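Local coordinates for protein nitrite reductase (Hyphomicrobium denitrificans, PDB 2DV6) that probably reduces nitrite to nitric oxide with electrons from a cytochrome c, as a copper-containing, multicopper-oxidase-family enzyme of denitrification, at residues 216-228 and 248-262. Residues are numbered along the deposited sequence; the frame is centred on the assembly and turned at random.
With CU (copper (II) ion), chain G; CU (copper (II) ion), chain H.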
loop_
_atom_site.group_PDB
_atom_site.type_symbol
_atom_site.label_atom_id
_atom_site.label_comp_id
_atom_site.label_asym_id
_atom_site.label_seq_id
_atom_site.Cartn_x
_atom_site.Cartn_y
_atom_site.Cartn_z
ATOM N N LEU A 216 -18.301 -1.033 -35.002
ATOM C CA LEU A 216 -16.991 -1.678 -34.908
ATOM C C LEU A 216 -17.124 -3.189 -34.903
ATOM O O LEU A 216 -16.201 -3.900 -35.316
ATOM C CB LEU A 216 -16.240 -1.260 -33.639
ATOM C CG LEU A 216 -15.883 0.221 -33.462
ATOM C CD1 LEU A 216 -14.998 0.429 -32.234
ATOM C CD2 LEU A 216 -15.189 0.765 -34.697
ATOM N N MET A 217 -18.248 -3.683 -34.388
ATOM C CA MET A 217 -18.336 -5.096 -34.027
ATOM C C MET A 217 -19.242 -5.792 -35.019
ATOM O O MET A 217 -20.158 -5.176 -35.558
ATOM C CB MET A 217 -18.936 -5.274 -32.608
ATOM C CG MET A 217 -18.234 -4.482 -31.523
ATOM S SD MET A 217 -16.476 -4.904 -31.488
ATOM C CE MET A 217 -15.896 -3.816 -30.150
ATOM N N VAL A 218 -19.037 -7.084 -35.206
ATOM C CA VAL A 218 -20.131 -7.865 -35.745
ATOM C C VAL A 218 -21.273 -8.036 -34.739
ATOM O O VAL A 218 -21.035 -8.026 -33.512
ATOM C CB VAL A 218 -19.712 -9.180 -36.497
ATOM C CG1 VAL A 218 -18.220 -9.264 -36.773
ATOM C CG2 VAL A 218 -20.384 -10.468 -35.981
ATOM N N HIS A 219 -22.507 -8.120 -35.252
ATOM C CA HIS A 219 -23.687 -8.336 -34.417
ATOM C C HIS A 219 -24.566 -9.418 -35.078
ATOM O O HIS A 219 -24.375 -9.743 -36.246
ATOM C CB HIS A 219 -24.476 -7.042 -34.151
ATOM C CG HIS A 219 -23.678 -5.959 -33.476
ATOM N ND1 HIS A 219 -23.409 -5.952 -32.118
ATOM C CD2 HIS A 219 -23.097 -4.846 -33.976
ATOM C CE1 HIS A 219 -22.696 -4.878 -31.815
ATOM N NE2 HIS A 219 -22.480 -4.196 -32.929
ATOM N N SER A 220 -25.466 -10.012 -34.289
ATOM C CA SER A 220 -26.319 -11.102 -34.738
ATOM C C SER A 220 -27.544 -11.060 -33.868
ATOM O O SER A 220 -27.754 -10.077 -33.133
ATOM C CB SER A 220 -25.614 -12.445 -34.556
ATOM O OG SER A 220 -25.170 -12.565 -33.220
ATOM N N VAL A 221 -28.330 -12.128 -33.924
ATOM C CA VAL A 221 -29.506 -12.281 -33.082
ATOM C C VAL A 221 -29.797 -13.772 -32.834
ATOM O O VAL A 221 -29.663 -14.583 -33.732
ATOM C CB VAL A 221 -30.757 -11.527 -33.680
ATOM C CG1 VAL A 221 -31.127 -12.073 -35.139
ATOM C CG2 VAL A 221 -31.962 -11.651 -32.728
ATOM N N ASP A 222 -30.152 -14.110 -31.597
ATOM C CA ASP A 222 -30.611 -15.437 -31.155
ATOM C C ASP A 222 -32.042 -15.170 -30.625
ATOM O O ASP A 222 -32.196 -14.359 -29.709
ATOM C CB ASP A 222 -29.646 -15.910 -30.023
ATOM C CG ASP A 222 -30.148 -17.149 -29.201
ATOM O OD1 ASP A 222 -29.314 -17.685 -28.416
ATOM O OD2 ASP A 222 -31.324 -17.609 -29.307
ATOM N N PHE A 223 -33.071 -15.796 -31.218
ATOM C CA PHE A 223 -34.451 -15.729 -30.694
ATOM C C PHE A 223 -34.773 -16.990 -29.872
ATOM O O PHE A 223 -34.636 -18.114 -30.401
ATOM C CB PHE A 223 -35.506 -15.624 -31.820
ATOM C CG PHE A 223 -35.327 -14.443 -32.752
ATOM C CD1 PHE A 223 -34.600 -14.576 -33.952
ATOM C CD2 PHE A 223 -35.910 -13.224 -32.461
ATOM C CE1 PHE A 223 -34.452 -13.491 -34.823
ATOM C CE2 PHE A 223 -35.774 -12.141 -33.312
ATOM C CZ PHE A 223 -35.021 -12.263 -34.495
ATOM N N HIS A 224 -35.218 -16.832 -28.621
ATOM C CA HIS A 224 -35.600 -18.019 -27.810
ATOM C C HIS A 224 -36.870 -18.701 -28.345
ATOM O O HIS A 224 -37.156 -19.850 -27.989
ATOM C CB HIS A 224 -35.783 -17.675 -26.314
ATOM C CG HIS A 224 -34.516 -17.340 -25.611
ATOM N ND1 HIS A 224 -34.463 -17.122 -24.252
ATOM C CD2 HIS A 224 -33.242 -17.237 -26.057
ATOM C CE1 HIS A 224 -33.217 -16.860 -23.895
ATOM N NE2 HIS A 224 -32.458 -16.920 -24.970
ATOM N N GLY A 225 -37.642 -17.983 -29.162
ATOM C CA GLY A 225 -38.780 -18.598 -29.855
ATOM C C GLY A 225 -38.480 -19.249 -31.211
ATOM O O GLY A 225 -39.392 -19.766 -31.867
ATOM N N ALA A 226 -37.214 -19.201 -31.628
ATOM C CA ALA A 226 -36.766 -19.861 -32.840
ATOM C C ALA A 226 -36.225 -21.265 -32.538
ATOM O O ALA A 226 -35.622 -21.513 -31.466
ATOM C CB ALA A 226 -35.709 -18.999 -33.569
ATOM N N THR A 227 -36.451 -22.187 -33.470
ATOM C CA THR A 227 -35.973 -23.575 -33.331
ATOM C C THR A 227 -34.878 -23.831 -34.359
ATOM O O THR A 227 -35.129 -23.749 -35.561
ATOM C CB THR A 227 -37.118 -24.586 -33.553
ATOM O OG1 THR A 227 -38.138 -24.361 -32.591
ATOM C CG2 THR A 227 -36.638 -26.005 -33.416
ATOM N N GLY A 228 -33.666 -24.122 -33.906
ATOM C CA GLY A 228 -32.556 -24.276 -34.847
ATOM C C GLY A 228 -31.283 -23.616 -34.360
ATOM O O GLY A 228 -31.328 -22.879 -33.391
ATOM N N PHE A 248 -37.348 -18.477 -40.447
ATOM C CA PHE A 248 -37.542 -19.526 -39.455
ATOM C C PHE A 248 -39.000 -19.665 -39.114
ATOM O O PHE A 248 -39.746 -18.699 -39.201
ATOM C CB PHE A 248 -36.661 -19.325 -38.183
ATOM C CG PHE A 248 -36.979 -18.085 -37.381
ATOM C CD1 PHE A 248 -37.998 -18.095 -36.423
ATOM C CD2 PHE A 248 -36.242 -16.929 -37.553
ATOM C CE1 PHE A 248 -38.291 -16.945 -35.666
ATOM C CE2 PHE A 248 -36.520 -15.774 -36.791
ATOM C CZ PHE A 248 -37.562 -15.783 -35.873
ATOM N N LYS A 249 -39.411 -20.875 -38.766
ATOM C CA LYS A 249 -40.775 -21.109 -38.285
ATOM C C LYS A 249 -40.918 -20.872 -36.774
ATOM O O LYS A 249 -40.024 -21.230 -35.981
ATOM C CB LYS A 249 -41.258 -22.528 -38.646
ATOM C CG LYS A 249 -41.581 -22.702 -40.142
ATOM C CD LYS A 249 -42.384 -23.984 -40.417
ATOM C CE LYS A 249 -43.942 -23.741 -40.368
ATOM N NZ LYS A 249 -44.573 -23.365 -41.725
ATOM N N ALA A 250 -42.045 -20.285 -36.399
ATOM C CA ALA A 250 -42.438 -20.101 -35.008
ATOM C C ALA A 250 -43.363 -21.228 -34.613
ATOM O O ALA A 250 -44.560 -21.172 -34.860
ATOM C CB ALA A 250 -43.140 -18.761 -34.814
ATOM N N LEU A 251 -42.799 -22.236 -33.967
ATOM C CA LEU A 251 -43.509 -23.485 -33.707
ATOM C C LEU A 251 -44.264 -23.559 -32.399
ATOM O O LEU A 251 -45.095 -24.422 -32.244
ATOM C CB LEU A 251 -42.533 -24.674 -33.774
ATOM C CG LEU A 251 -41.695 -24.780 -35.060
ATOM C CD1 LEU A 251 -40.539 -25.790 -34.852
ATOM C CD2 LEU A 251 -42.594 -25.169 -36.282
ATOM N N ILE A 252 -43.927 -22.702 -31.435
ATOM C CA ILE A 252 -44.457 -22.821 -30.068
ATOM C C ILE A 252 -44.814 -21.451 -29.497
ATOM O O ILE A 252 -43.954 -20.555 -29.440
ATOM C CB ILE A 252 -43.440 -23.548 -29.138
ATOM C CG1 ILE A 252 -43.082 -24.934 -29.724
ATOM C CG2 ILE A 252 -43.971 -23.671 -27.698
ATOM C CD1 ILE A 252 -41.964 -25.664 -28.960
ATOM N N PRO A 253 -46.074 -21.291 -29.034
ATOM C CA PRO A 253 -46.447 -19.995 -28.477
ATOM C C PRO A 253 -45.650 -19.748 -27.203
ATOM O O PRO A 253 -45.252 -20.706 -26.543
ATOM C CB PRO A 253 -47.942 -20.146 -28.145
ATOM C CG PRO A 253 -48.374 -21.425 -28.715
ATOM C CD PRO A 253 -47.163 -22.283 -28.918
ATOM N N GLY A 254 -45.419 -18.482 -26.863
ATOM C CA GLY A 254 -44.701 -18.122 -25.644
ATOM C C GLY A 254 -44.257 -16.685 -25.771
ATOM O O GLY A 254 -44.435 -16.060 -26.810
ATOM N N ILE A 255 -43.704 -16.152 -24.691
ATOM C CA ILE A 255 -43.114 -14.839 -24.679
ATOM C C ILE A 255 -41.580 -14.999 -24.516
ATOM O O ILE A 255 -41.103 -15.420 -23.454
ATOM C CB ILE A 255 -43.742 -13.953 -23.541
ATOM C CG1 ILE A 255 -43.129 -12.565 -23.529
ATOM C CG2 ILE A 255 -43.619 -14.623 -22.149
ATOM C CD1 ILE A 255 -43.344 -11.739 -24.853
ATOM N N TYR A 256 -40.826 -14.693 -25.568
ATOM C CA TYR A 256 -39.433 -15.115 -25.660
ATOM C C TYR A 256 -38.469 -13.957 -25.620
ATOM O O TYR A 256 -38.698 -12.940 -26.248
ATOM C CB TYR A 256 -39.211 -15.889 -26.970
ATOM C CG TYR A 256 -40.002 -17.189 -27.043
ATOM C CD1 TYR A 256 -41.175 -17.281 -27.801
ATOM C CD2 TYR A 256 -39.576 -18.326 -26.346
ATOM C CE1 TYR A 256 -41.882 -18.464 -27.879
ATOM C CE2 TYR A 256 -40.288 -19.506 -26.393
ATOM C CZ TYR A 256 -41.439 -19.574 -27.168
ATOM O OH TYR A 256 -42.142 -20.766 -27.221
ATOM N N VAL A 257 -37.347 -14.105 -24.927
ATOM C CA VAL A 257 -36.301 -13.099 -25.132
ATOM C C VAL A 257 -35.519 -13.369 -26.397
ATOM O O VAL A 257 -35.407 -14.521 -26.847
ATOM C CB VAL A 257 -35.448 -12.706 -23.844
ATOM C CG1 VAL A 257 -35.826 -13.489 -22.621
ATOM C CG2 VAL A 257 -33.930 -12.510 -24.111
ATOM N N TYR A 258 -35.023 -12.293 -27.002
ATOM C CA TYR A 258 -34.018 -12.465 -28.032
ATOM C C TYR A 258 -32.876 -11.513 -27.714
ATOM O O TYR A 258 -33.091 -10.527 -27.017
ATOM C CB TYR A 258 -34.607 -12.193 -29.424
ATOM C CG TYR A 258 -34.949 -10.759 -29.727
ATOM C CD1 TYR A 258 -33.976 -9.879 -30.172
ATOM C CD2 TYR A 258 -36.264 -10.288 -29.610
ATOM C CE1 TYR A 258 -34.295 -8.524 -30.483
ATOM C CE2 TYR A 258 -36.588 -8.965 -29.929
ATOM C CZ TYR A 258 -35.591 -8.085 -30.371
ATOM O OH TYR A 258 -35.870 -6.748 -30.676
ATOM N N HIS A 259 -31.680 -11.793 -28.223
ATOM C CA HIS A 259 -30.528 -10.964 -27.912
ATOM C C HIS A 259 -29.435 -11.203 -28.951
ATOM O O HIS A 259 -29.462 -12.207 -29.662
ATOM C CB HIS A 259 -30.004 -11.312 -26.500
ATOM C CG HIS A 259 -29.772 -12.772 -26.291
ATOM N ND1 HIS A 259 -28.635 -13.417 -26.736
ATOM C CD2 HIS A 259 -30.531 -13.722 -25.687
ATOM C CE1 HIS A 259 -28.700 -14.699 -26.402
ATOM N NE2 HIS A 259 -29.847 -14.911 -25.782
ATOM N N CYS A 260 -28.478 -10.296 -29.035
ATOM C CA CYS A 260 -27.325 -10.544 -29.878
ATOM C C CYS A 260 -26.616 -11.793 -29.378
ATOM O O CYS A 260 -26.576 -12.071 -28.176
ATOM C CB CYS A 260 -26.380 -9.356 -29.871
ATOM S SG CYS A 260 -24.924 -9.518 -30.937
ATOM N N ALA A 261 -26.067 -12.558 -30.317
ATOM C CA ALA A 261 -25.347 -13.776 -29.976
ATOM C C ALA A 261 -23.933 -13.790 -30.572
ATOM O O ALA A 261 -23.436 -14.843 -30.981
ATOM C CB ALA A 261 -26.152 -15.029 -30.406
ATOM N N THR A 262 -23.277 -12.627 -30.599
ATOM C CA THR A 262 -21.877 -12.562 -31.039
ATOM C C THR A 262 -20.927 -12.564 -29.817
ATOM O O THR A 262 -21.120 -11.791 -28.904
ATOM C CB THR A 262 -21.666 -11.307 -31.898
ATOM O OG1 THR A 262 -22.555 -11.388 -33.026
ATOM C CG2 THR A 262 -20.151 -11.156 -32.369
HETATM CU CU CU G . -24.128 -7.547 -30.888
HETATM CU CU CU H . -30.388 -16.726 -25.028
HETATM O O HOH W 1 -42.026 -20.346 -31.466
HETATM O O HOH W 2 -39.785 -22.201 -33.243
HETATM O O HOH W 3 -37.424 -21.964 -35.989
HETATM O O HOH W 4 -28.330 -18.126 -25.486
#
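His219 and Cys260 meet through a copper ion: ND1 of His219 and SG of Cys260 each lie 2.1 Å from it, while His268 and Met273 complete the site. The thiolate sulfur also accepts the backbone N-H of Ser220 (N to SG 3.4 Å, 155°), and NE2 of His219 is hydrogen-bonded to Glu172. Ser220 OG lies between its backbone N and carbonyl carbon (chi1 53°), which brings it to Thr262 OG1 at 2.9 Å and lets it accept the Ala261 N-H. Asp222 and His259 form an antiparallel hydrogen-bonded pair (N to O 2.8 Å from Asp222, 3.0 Å from His259). On the opposite face of the sheet, Phe223 CD2 packs 3.5 Å from Tyr258 CB and Phe248 CZ lies over one Phe223 face, an aromatic cluster whose pairs meet obliquely. The His224 and His259 rings, nearly perpendicular at 89°, bind a second copper through NE2, joined by water 4 and His416 of the second subunit, whose Gln389 hydrogen-bonds His224 ND1. Gly225 CA sits 3.4 Å from the Tyr256 ring centroid, a CH-pi contact; Tyr256 OH donates to Ile252 O. Replacing Tyr256 by an alanine would probably open a gap beneath Gly225 and leave Ile252 O without that donor. At the turn's end, water 2 links Gly225 O and Thr227 OG1 to Lys249 O and Leu251 N. Adjacent His259 and Cys260 thus join the type 1 and intersubunit type 2 copper sites, the His-Cys bridge characteristic of cupredoxin-fold copper nitrite reductases.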